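Beta-galactosidase/beta-glucuronidase (Faecalibacterium prausnitzii L2-6, PDB 6MVF) binds flavin mononucleotide and, as a family 2 glycoside hydrolase, acts as a beta-glucuronidase, possibly with beta-galactosidase activity as well. Local coordinates at residues P181-T186 against I270-G275; S215-Y220 against T255-L260; H339-Y344 against I383-H388. All coordinates share one frame; numbering follows the deposited sequence.

Contact 1. Residues P181-T186 against I270-G275; sequences PGIMVT and IYANVG. With FMN (flavin mononucleotide), chain G.
Two sheets of an immunoglobulin-like beta-sandwich, the family 2 domain next to the TIM barrel, meet face to face where I183 and V185 pack on I270, A272 and V274. No hydrogen bond crosses between the segments. Their strand axes approach to 8.1 Å and diverge by 28°, as expected for packed sheets rather than neighbouring strands. I270 reaches furthest across. Its CG1 sits between the backbone N and the carbonyl carbon (chi1 62°), and the extended chain carries CD1 to the turn at P181-G182. There I270 CD1 lies 3.5 Å from P181 O and 3.7 Å from I183 CB. The I183 and I270 side chains run past each other in opposite directions. Further along, V185 CB meets V274 CG1 at 3.8 Å, and the two valines cross at about a right angle. A272 closes the middle with its methyl 4.4 Å from I183 CG2. A258 and I199 add to the apolar layer around I183.

M184 points to the other side of its strand and lies over a face of the flavin. Its SD is 3.7 Å from FMN C8, above the C7-C8 bond. A bend at chi3 brings M184 CE to 3.7 Å from FMN C8M. An alanine here would remove both atoms, and the dimethylbenzene end of the flavin would probably lose the cover that M184 gives this face. One strand thus serves two apolar surfaces: an apolar sandwich core on one side and a soft sulfur-and-methyl cover for the cofactor on the other.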
loop_
_atom_site.group_PDB
_atom_site.type_symbol
_atom_site.label_atom_id
_atom_site.label_comp_id
_atom_site.label_asym_id
_atom_site.label_seq_id
_atom_site.Cartn_x
_atom_site.Cartn_y
_atom_site.Cartn_z
ATOM N N PRO A 181 3.537 27.652 12.331
ATOM C CA PRO A 181 2.375 26.851 11.915
ATOM C C PRO A 181 1.040 27.582 12.028
ATOM O O PRO A 181 0.039 27.103 11.467
ATOM C CB PRO A 181 2.431 25.649 12.866
ATOM C CG PRO A 181 3.084 26.205 14.122
ATOM C CD PRO A 181 4.060 27.268 13.657
ATOM N N GLY A 182 0.991 28.718 12.719
ATOM C CA GLY A 182 -0.261 29.409 12.957
ATOM C C GLY A 182 -0.961 29.023 14.240
ATOM O O GLY A 182 -2.042 29.548 14.520
ATOM N N ILE A 183 -0.380 28.128 15.032
ATOM C CA ILE A 183 -1.001 27.681 16.276
ATOM C C ILE A 183 0.105 27.309 17.259
ATOM O O ILE A 183 1.125 26.723 16.879
ATOM C CB ILE A 183 -1.979 26.514 16.000
ATOM C CG1 ILE A 183 -2.807 26.178 17.234
ATOM C CG2 ILE A 183 -1.243 25.290 15.494
ATOM C CD1 ILE A 183 -3.961 25.257 16.931
ATOM N N MET A 184 -0.071 27.707 18.514
ATOM C CA MET A 184 0.815 27.291 19.588
ATOM C C MET A 184 0.013 26.586 20.682
ATOM O O MET A 184 -1.124 26.968 20.996
ATOM C CB MET A 184 1.604 28.474 20.147
ATOM C CG MET A 184 0.771 29.525 20.813
ATOM S SD MET A 184 1.814 30.889 21.348
ATOM C CE MET A 184 2.884 30.098 22.563
ATOM N N VAL A 185 0.598 25.523 21.229
ATOM C CA VAL A 185 -0.101 24.627 22.140
ATOM C C VAL A 185 0.810 24.366 23.324
ATOM O O VAL A 185 1.912 23.834 23.155
ATOM C CB VAL A 185 -0.500 23.297 21.464
ATOM C CG1 VAL A 185 -1.334 22.447 22.406
ATOM C CG2 VAL A 185 -1.242 23.538 20.119
ATOM N N THR A 186 0.348 24.713 24.517
ATOM C CA THR A 186 1.087 24.417 25.732
ATOM C C THR A 186 0.324 23.386 26.544
ATOM O O THR A 186 -0.652 23.726 27.220
ATOM C CB THR A 186 1.309 25.696 26.543
ATOM O OG1 THR A 186 1.930 26.687 25.711
ATOM C CG2 THR A 186 2.185 25.422 27.753
ATOM N N ILE A 270 -5.787 23.805 10.385
ATOM C CA ILE A 270 -4.421 23.442 10.724
ATOM C C ILE A 270 -4.447 22.534 11.947
ATOM O O ILE A 270 -5.436 22.462 12.681
ATOM C CB ILE A 270 -3.529 24.666 10.988
ATOM C CG1 ILE A 270 -4.070 25.457 12.176
ATOM C CG2 ILE A 270 -3.414 25.521 9.739
ATOM C CD1 ILE A 270 -3.245 26.673 12.506
ATOM N N TYR A 271 -3.340 21.829 12.165
ATOM C CA TYR A 271 -3.309 20.873 13.253
ATOM C C TYR A 271 -1.882 20.685 13.754
ATOM O O TYR A 271 -0.911 21.130 13.139
ATOM C CB TYR A 271 -3.942 19.538 12.835
ATOM C CG TYR A 271 -3.260 18.843 11.690
ATOM C CD1 TYR A 271 -3.757 18.950 10.392
ATOM C CD2 TYR A 271 -2.119 18.060 11.903
ATOM C CE1 TYR A 271 -3.133 18.303 9.332
ATOM C CE2 TYR A 271 -1.481 17.408 10.849
ATOM C CZ TYR A 271 -1.995 17.532 9.566
ATOM O OH TYR A 271 -1.365 16.883 8.522
ATOM N N ALA A 272 -1.774 20.009 14.895
ATOM C CA ALA A 272 -0.510 19.881 15.597
ATOM C C ALA A 272 -0.549 18.645 16.487
ATOM O O ALA A 272 -1.507 18.443 17.239
ATOM C CB ALA A 272 -0.227 21.134 16.436
ATOM N N ASN A 273 0.498 17.832 16.403
ATOM C CA ASN A 273 0.705 16.730 17.326
ATOM C C ASN A 273 1.473 17.241 18.540
ATOM O O ASN A 273 2.480 17.953 18.399
ATOM C CB ASN A 273 1.448 15.592 16.635
ATOM C CG ASN A 273 0.663 15.026 15.459
ATOM O OD1 ASN A 273 -0.543 15.249 15.338
ATOM N ND2 ASN A 273 1.337 14.273 14.604
ATOM N N VAL A 274 0.966 16.928 19.734
ATOM C CA VAL A 274 1.538 17.446 20.966
ATOM C C VAL A 274 1.526 16.339 22.006
ATOM O O VAL A 274 0.786 15.354 21.898
ATOM C CB VAL A 274 0.781 18.696 21.489
ATOM C CG1 VAL A 274 0.774 19.816 20.431
ATOM C CG2 VAL A 274 -0.626 18.323 21.922
ATOM N N GLY A 275 2.371 16.511 23.017
ATOM C CA GLY A 275 2.455 15.562 24.106
ATOM C C GLY A 275 2.387 16.279 25.436
ATOM O O GLY A 275 2.742 17.452 25.552
HETATM N N1 FMN G . 1.947 36.097 16.120
HETATM C C2 FMN G . 1.374 36.018 14.916
HETATM O O2 FMN G . 0.845 37.001 14.393
HETATM N N3 FMN G . 1.351 34.911 14.208
HETATM C C4 FMN G . 1.864 33.796 14.625
HETATM O O4 FMN G . 1.839 32.772 13.961
HETATM C C4A FMN G . 2.478 33.799 15.908
HETATM N N5 FMN G . 3.008 32.684 16.323
HETATM C C5A FMN G . 3.595 32.615 17.500
HETATM C C6 FMN G . 4.136 31.422 17.906
HETATM C C7 FMN G . 4.735 31.325 19.111
HETATM C C7M FMN G . 5.319 30.036 19.539
HETATM C C8 FMN G . 4.823 32.503 19.965
HETATM C C8M FMN G . 5.500 32.410 21.286
HETATM C C9 FMN G . 4.276 33.698 19.552
HETATM C C9A FMN G . 3.653 33.800 18.346
HETATM N N10 FMN G . 3.129 35.008 17.913
HETATM C C10 FMN G . 2.509 35.033 16.666
HETATM C "C1'" FMN G . 3.205 36.124 18.847
HETATM C "C2'" FMN G . 4.015 37.369 18.575
HETATM O "O2'" FMN G . 5.276 37.003 19.073
HETATM C "C3'" FMN G . 3.578 38.557 19.403
HETATM O "O3'" FMN G . 2.263 38.348 19.870
HETATM C "C4'" FMN G . 3.521 39.866 18.648
HETATM O "O4'" FMN G . 2.931 39.573 17.390
HETATM C "C5'" FMN G . 4.871 40.568 18.492
HETATM O "O5'" FMN G . 5.465 40.281 17.239
HETATM P P FMN G . 6.986 40.559 16.895
HETATM O O1P FMN G . 6.922 40.851 15.449
HETATM O O2P FMN G . 7.382 41.703 17.781
HETATM O O3P FMN G . 7.804 39.354 17.215
#

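Contact 2. Residues S215-Y220 against T255-L260; sequences SIEDPY and TVVARL
S215 and E217 pair with V257 and T255 through four antiparallel backbone hydrogen bonds. S215 N donates to V257 O at 3.0 Å, and V257 N returns a bond to S215 O at 2.8 Å. E217 and T255 form the second pair, with E217 N to T255 O at 2.9 Å and a matching return bond. I216 and V256 lie between them as a non-hydrogen-bonded pair. Their side chains run side by side, with I216 CG1 4.2 Å from V256 CG2. This is the inward face, where F197 and I199 of the opposing sheet cover them.

On the other face, E217 extends so that OE1 lies 4.0 Å from T255 CB. V257 CG1 rests over one face of the R259 guanidinium, offset toward the rim. A water lies between E217 OE2 and R259 NH2, weakly bonded to each; the two atoms are 5.8 Å apart, with no salt bridge. The firmer partner of R259 is E269, in a salt bridge through NE. S215 OG bonds to E223, and T255 OG1 to N273, so strands on both flanks fix these polar ends. An apolar face on the opposing sheet and a mixed, more polar one outside fit an antiparallel beta-sandwich.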
loop_
_atom_site.group_PDB
_atom_site.type_symbol
_atom_site.label_atom_id
_atom_site.label_comp_id
_atom_site.label_asym_id
_atom_site.label_seq_id
_atom_site.Cartn_x
_atom_site.Cartn_y
_atom_site.Cartn_z
ATOM N N SER A 215 -10.561 21.248 18.363
ATOM C CA SER A 215 -10.891 19.871 18.674
ATOM C C SER A 215 -9.612 19.130 19.042
ATOM O O SER A 215 -8.587 19.293 18.378
ATOM C CB SER A 215 -11.583 19.203 17.484
ATOM O OG SER A 215 -11.631 17.793 17.649
ATOM N N ILE A 216 -9.659 18.334 20.107
ATOM C CA ILE A 216 -8.504 17.560 20.563
ATOM C C ILE A 216 -8.823 16.077 20.392
ATOM O O ILE A 216 -9.820 15.581 20.936
ATOM C CB ILE A 216 -8.128 17.882 22.021
ATOM C CG1 ILE A 216 -7.663 19.333 22.163
ATOM C CG2 ILE A 216 -7.009 16.970 22.483
ATOM C CD1 ILE A 216 -7.465 19.786 23.582
ATOM N N GLU A 217 -7.974 15.372 19.643
ATOM C CA GLU A 217 -8.120 13.946 19.375
ATOM C C GLU A 217 -7.073 13.169 20.163
ATOM O O GLU A 217 -5.914 13.584 20.237
ATOM C CB GLU A 217 -7.991 13.656 17.871
ATOM C CG GLU A 217 -9.118 14.281 17.052
ATOM C CD GLU A 217 -8.852 14.318 15.549
ATOM O OE1 GLU A 217 -7.707 14.033 15.110
ATOM O OE2 GLU A 217 -9.803 14.646 14.797
ATOM N N ASP A 218 -7.494 12.053 20.764
ATOM C CA ASP A 218 -6.630 11.224 21.606
ATOM C C ASP A 218 -5.704 10.414 20.698
ATOM O O ASP A 218 -5.772 10.520 19.471
ATOM C CB ASP A 218 -7.498 10.381 22.553
ATOM C CG ASP A 218 -8.245 9.228 21.854
ATOM O OD1 ASP A 218 -8.094 8.994 20.637
ATOM O OD2 ASP A 218 -9.020 8.540 22.545
ATOM N N PRO A 219 -4.794 9.606 21.266
ATOM C CA PRO A 219 -3.856 8.863 20.401
ATOM C C PRO A 219 -4.537 7.989 19.362
ATOM O O PRO A 219 -3.967 7.756 18.288
ATOM C CB PRO A 219 -3.048 8.039 21.407
ATOM C CG PRO A 219 -3.049 8.888 22.665
ATOM C CD PRO A 219 -4.409 9.512 22.695
ATOM N N TYR A 220 -5.757 7.538 19.631
ATOM C CA TYR A 220 -6.498 6.632 18.762
ATOM C C TYR A 220 -7.395 7.362 17.766
ATOM O O TYR A 220 -8.125 6.704 17.018
ATOM C CB TYR A 220 -7.309 5.643 19.630
ATOM C CG TYR A 220 -6.510 5.215 20.858
ATOM C CD1 TYR A 220 -5.573 4.181 20.786
ATOM C CD2 TYR A 220 -6.651 5.892 22.079
ATOM C CE1 TYR A 220 -4.804 3.823 21.911
ATOM C CE2 TYR A 220 -5.897 5.547 23.199
ATOM C CZ TYR A 220 -4.972 4.516 23.115
ATOM O OH TYR A 220 -4.224 4.184 24.236
ATOM N N THR A 255 -3.724 15.193 19.177
ATOM C CA THR A 255 -3.781 16.030 17.985
ATOM C C THR A 255 -4.720 17.192 18.260
ATOM O O THR A 255 -5.914 16.987 18.502
ATOM C CB THR A 255 -4.251 15.229 16.762
ATOM O OG1 THR A 255 -3.343 14.147 16.523
ATOM C CG2 THR A 255 -4.302 16.119 15.535
ATOM N N VAL A 256 -4.190 18.404 18.218
ATOM C CA VAL A 256 -5.016 19.601 18.301
ATOM C C VAL A 256 -5.335 20.045 16.881
ATOM O O VAL A 256 -4.433 20.251 16.068
ATOM C CB VAL A 256 -4.316 20.712 19.098
ATOM C CG1 VAL A 256 -5.212 21.937 19.203
ATOM C CG2 VAL A 256 -3.941 20.199 20.490
ATOM N N VAL A 257 -6.621 20.154 16.570
ATOM C CA VAL A 257 -7.101 20.577 15.265
ATOM C C VAL A 257 -7.767 21.932 15.439
ATOM O O VAL A 257 -8.493 22.144 16.417
ATOM C CB VAL A 257 -8.083 19.539 14.687
ATOM C CG1 VAL A 257 -8.654 20.020 13.348
ATOM C CG2 VAL A 257 -7.388 18.168 14.560
ATOM N N ALA A 258 -7.507 22.858 14.515
ATOM C CA ALA A 258 -8.119 24.181 14.579
ATOM C C ALA A 258 -8.746 24.495 13.236
ATOM O O ALA A 258 -8.074 24.397 12.207
ATOM C CB ALA A 258 -7.106 25.279 14.960
ATOM N N ARG A 259 -10.021 24.890 13.254
ATOM C CA ARG A 259 -10.791 25.136 12.041
ATOM C C ARG A 259 -11.350 26.544 12.058
ATOM O O ARG A 259 -12.124 26.886 12.957
ATOM C CB ARG A 259 -11.941 24.147 11.899
ATOM C CG ARG A 259 -11.558 22.876 11.219
ATOM C CD ARG A 259 -12.790 22.054 10.851
ATOM N NE ARG A 259 -12.367 20.701 10.515
ATOM C CZ ARG A 259 -12.317 19.699 11.387
ATOM N NH1 ARG A 259 -12.703 19.904 12.644
ATOM N NH2 ARG A 259 -11.901 18.490 11.000
ATOM N N LEU A 260 -10.989 27.335 11.042
ATOM C CA LEU A 260 -11.594 28.636 10.805
ATOM C C LEU A 260 -12.920 28.459 10.052
ATOM O O LEU A 260 -12.941 28.000 8.902
ATOM C CB LEU A 260 -10.623 29.521 10.028
ATOM C CG LEU A 260 -11.026 30.994 9.867
ATOM C CD1 LEU A 260 -11.131 31.720 11.215
ATOM C CD2 LEU A 260 -10.056 31.686 8.939
HETATM O O HOH W 1 -10.255 16.119 11.710
#

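Contact 3. Residues H339-Y344 against I383-H388; sequences HSQDFY and IQNYNH. With FMN (flavin mononucleotide), chain G.
The side-chain amide of Q341 works in both directions, receiving a bond from H388 and giving one to N385. H388 NE2 donates to Q341 OE1 at 2.7 Å. The donor sits on a lone pair in the carbonyl plane, and the oxygen lies in the imidazole plane, although the N-H...O angle of 141° is bent. The second bond is straighter. Q341 NE2 reaches N385 OD1 at 2.9 Å with an angle of 170°, but it comes in above the N385 carbonyl plane and not on a lone pair. The chain of Q341 folds back at chi2 (-46°), which turns its amide from the helix toward both partners. The two bonds together fix which way round the amide lies.

Y344 covers the same histidine from above. Its CB stands 3.5 Å from the centroid of the H388 ring, over the face, a CH-pi contact. The two rings themselves meet at an oblique angle. N385 OD1 also touches Y344 CD2 and CE2, obliquely to the ring.

Further bonds hold these groups in place. H388 ND1 bonds to D348, so an oxygen acceptor faces each ring nitrogen, which would probably favour a protonated ring. N385 ND2 bonds to L381 O. The Y344 hydroxyl accepts from H339 N at 3.1 Å, tying the ring to the loop ahead of the helix. S340 OG caps that helix at D342 N. On the same segment as N385 and H388, I383 CG1 packs on FMN C7 at 3.6 Å.

Within the TIM barrel, the contact joins the start of helix 341-350 to the type I turn N385-H388, which leads from helix 368-385 to strand 391-398. Inward of it lie barrel strands 331-334 and 391-398, where L334 and I391 touch Y344 and W394 touches N385.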
loop_
_atom_site.group_PDB
_atom_site.type_symbol
_atom_site.label_atom_id
_atom_site.label_comp_id
_atom_site.label_asym_id
_atom_site.label_seq_id
_atom_site.Cartn_x
_atom_site.Cartn_y
_atom_site.Cartn_z
ATOM N N HIS A 339 16.684 21.186 12.598
ATOM C CA HIS A 339 16.592 20.015 11.741
ATOM C C HIS A 339 15.264 20.005 10.964
ATOM O O HIS A 339 14.483 20.964 10.976
ATOM C CB HIS A 339 16.786 18.743 12.567
ATOM C CG HIS A 339 18.223 18.381 12.794
ATOM N ND1 HIS A 339 18.773 17.199 12.345
ATOM C CD2 HIS A 339 19.224 19.047 13.416
ATOM C CE1 HIS A 339 20.048 17.152 12.685
ATOM N NE2 HIS A 339 20.346 18.261 13.333
ATOM N N SER A 340 15.029 18.911 10.241
ATOM C CA SER A 340 13.810 18.774 9.456
ATOM C C SER A 340 12.597 18.566 10.356
ATOM O O SER A 340 12.662 17.866 11.372
ATOM C CB SER A 340 13.945 17.593 8.508
ATOM O OG SER A 340 12.685 17.214 7.986
ATOM N N GLN A 341 11.467 19.150 9.966
ATOM C CA GLN A 341 10.226 18.798 10.640
ATOM C C GLN A 341 10.049 17.285 10.690
ATOM O O GLN A 341 9.619 16.738 11.711
ATOM C CB GLN A 341 9.044 19.478 9.964
ATOM C CG GLN A 341 8.945 20.981 10.286
ATOM C CD GLN A 341 9.138 21.260 11.763
ATOM O OE1 GLN A 341 8.356 20.798 12.599
ATOM N NE2 GLN A 341 10.213 21.986 12.099
ATOM N N ASP A 342 10.461 16.587 9.635
ATOM C CA ASP A 342 10.407 15.129 9.658
ATOM C C ASP A 342 11.154 14.556 10.857
ATOM O O ASP A 342 10.651 13.637 11.526
ATOM C CB ASP A 342 10.962 14.542 8.355
ATOM C CG ASP A 342 10.067 14.826 7.136
ATOM O OD1 ASP A 342 8.891 15.245 7.313
ATOM O OD2 ASP A 342 10.557 14.632 5.993
ATOM N N PHE A 343 12.353 15.073 11.162
ATOM C CA PHE A 343 13.071 14.414 12.250
ATOM C C PHE A 343 12.480 14.769 13.607
ATOM O O PHE A 343 12.436 13.908 14.494
ATOM C CB PHE A 343 14.579 14.708 12.229
ATOM C CG PHE A 343 15.376 13.753 13.101
ATOM C CD1 PHE A 343 15.861 12.552 12.581
ATOM C CD2 PHE A 343 15.576 14.011 14.452
ATOM C CE1 PHE A 343 16.559 11.642 13.381
ATOM C CE2 PHE A 343 16.284 13.100 15.256
ATOM C CZ PHE A 343 16.768 11.913 14.715
ATOM N N TYR A 344 12.010 16.011 13.795
ATOM C CA TYR A 344 11.301 16.324 15.034
ATOM C C TYR A 344 10.047 15.475 15.157
ATOM O O TYR A 344 9.778 14.915 16.225
ATOM C CB TYR A 344 10.955 17.809 15.129
ATOM C CG TYR A 344 12.165 18.716 15.236
ATOM C CD1 TYR A 344 13.087 18.564 16.262
ATOM C CD2 TYR A 344 12.393 19.710 14.292
ATOM C CE1 TYR A 344 14.203 19.377 16.341
ATOM C CE2 TYR A 344 13.501 20.521 14.358
ATOM C CZ TYR A 344 14.407 20.357 15.385
ATOM O OH TYR A 344 15.511 21.173 15.444
ATOM N N ILE A 383 9.564 29.297 17.256
ATOM C CA ILE A 383 8.193 29.444 16.787
ATOM C C ILE A 383 7.807 28.292 15.873
ATOM O O ILE A 383 6.674 27.808 15.911
ATOM C CB ILE A 383 8.019 30.817 16.112
ATOM C CG1 ILE A 383 7.740 31.854 17.189
ATOM C CG2 ILE A 383 6.867 30.815 15.086
ATOM C CD1 ILE A 383 8.362 33.166 16.906
ATOM N N GLN A 384 8.741 27.816 15.057
ATOM C CA GLN A 384 8.428 26.718 14.155
ATOM C C GLN A 384 8.396 25.377 14.867
ATOM O O GLN A 384 7.714 24.460 14.401
ATOM C CB GLN A 384 9.428 26.691 12.998
ATOM C CG GLN A 384 9.355 27.951 12.177
ATOM C CD GLN A 384 10.399 28.045 11.086
ATOM O OE1 GLN A 384 11.150 27.100 10.814
ATOM N NE2 GLN A 384 10.438 29.198 10.433
ATOM N N ASN A 385 9.066 25.256 16.012
ATOM C CA ASN A 385 9.142 23.976 16.697
ATOM C C ASN A 385 8.468 23.998 18.050
ATOM O O ASN A 385 8.638 23.051 18.831
ATOM C CB ASN A 385 10.599 23.533 16.828
ATOM C CG ASN A 385 11.248 23.362 15.483
ATOM O OD1 ASN A 385 11.056 22.334 14.830
ATOM N ND2 ASN A 385 11.966 24.387 15.022
ATOM N N TYR A 386 7.678 25.034 18.333
ATOM C CA TYR A 386 7.105 25.184 19.666
ATOM C C TYR A 386 6.206 24.012 20.066
ATOM O O TYR A 386 6.116 23.691 21.253
ATOM C CB TYR A 386 6.325 26.493 19.754
ATOM C CG TYR A 386 5.791 26.751 21.145
ATOM C CD1 TYR A 386 4.499 26.373 21.499
ATOM C CD2 TYR A 386 6.589 27.352 22.112
ATOM C CE1 TYR A 386 4.016 26.602 22.778
ATOM C CE2 TYR A 386 6.120 27.584 23.384
ATOM C CZ TYR A 386 4.833 27.214 23.716
ATOM O OH TYR A 386 4.365 27.452 24.992
ATOM N N ASN A 387 5.531 23.360 19.112
ATOM C CA ASN A 387 4.551 22.353 19.506
ATOM C C ASN A 387 5.120 20.948 19.686
ATOM O O ASN A 387 4.396 20.077 20.175
ATOM C CB ASN A 387 3.407 22.331 18.505
ATOM C CG ASN A 387 2.683 23.658 18.449
ATOM O OD1 ASN A 387 2.583 24.371 19.466
ATOM N ND2 ASN A 387 2.197 24.022 17.251
ATOM N N HIS A 388 6.393 20.714 19.354
ATOM C CA HIS A 388 6.985 19.387 19.464
ATOM C C HIS A 388 7.199 18.974 20.915
ATOM O O HIS A 388 8.003 19.611 21.611
ATOM C CB HIS A 388 8.314 19.363 18.747
ATOM C CG HIS A 388 8.211 19.575 17.274
ATOM N ND1 HIS A 388 7.669 18.633 16.423
ATOM C CD2 HIS A 388 8.612 20.604 16.493
ATOM C CE1 HIS A 388 7.738 19.075 15.181
ATOM N NE2 HIS A 388 8.295 20.275 15.197
HETATM N N1 FMN G . 1.947 36.097 16.120
HETATM C C2 FMN G . 1.374 36.018 14.916
HETATM O O2 FMN G . 0.845 37.001 14.393
HETATM N N3 FMN G . 1.351 34.911 14.208
HETATM C C4 FMN G . 1.864 33.796 14.625
HETATM O O4 FMN G . 1.839 32.772 13.961
HETATM C C4A FMN G . 2.478 33.799 15.908
HETATM N N5 FMN G . 3.008 32.684 16.323
HETATM C C5A FMN G . 3.595 32.615 17.500
HETATM C C6 FMN G . 4.136 31.422 17.906
HETATM C C7 FMN G . 4.735 31.325 19.111
HETATM C C7M FMN G . 5.319 30.036 19.539
HETATM C C8 FMN G . 4.823 32.503 19.965
HETATM C C8M FMN G . 5.500 32.410 21.286
HETATM C C9 FMN G . 4.276 33.698 19.552
HETATM C C9A FMN G . 3.653 33.800 18.346
HETATM N N10 FMN G . 3.129 35.008 17.913
HETATM C C10 FMN G . 2.509 35.033 16.666
HETATM C "C1'" FMN G . 3.205 36.124 18.847
HETATM C "C2'" FMN G . 4.015 37.369 18.575
HETATM O "O2'" FMN G . 5.276 37.003 19.073
HETATM C "C3'" FMN G . 3.578 38.557 19.403
HETATM O "O3'" FMN G . 2.263 38.348 19.870
HETATM C "C4'" FMN G . 3.521 39.866 18.648
HETATM O "O4'" FMN G . 2.931 39.573 17.390
HETATM C "C5'" FMN G . 4.871 40.568 18.492
HETATM O "O5'" FMN G . 5.465 40.281 17.239
HETATM P P FMN G . 6.986 40.559 16.895
HETATM O O1P FMN G . 6.922 40.851 15.449
HETATM O O2P FMN G . 7.382 41.703 17.781
HETATM O O3P FMN G . 7.804 39.354 17.215
#

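Overall arrangement
Contacts 1 and 2 belong to one sandwich domain, with centres 9 Å apart. Contact 2 is nested along the chain inside the loop that contact 1 closes. Strands 254-262 and 265-274 join them, with A258 N 2.8 Å from I270 O. Contact 3 lies in the barrel, its centre 11 Å from that of contact 1. N387 OD1 meets V185 N at 2.9 Å, and T186 OG1 meets Y386 OH at 2.7 Å, so the two domains are bonded beside the cofactor. FMN lies between them: M184 and I383 cover opposite faces of its flavin, and Y386 touches its C7M methyl. Contact 2 is more remote, with V256 about 13 Å from FMN by side chain.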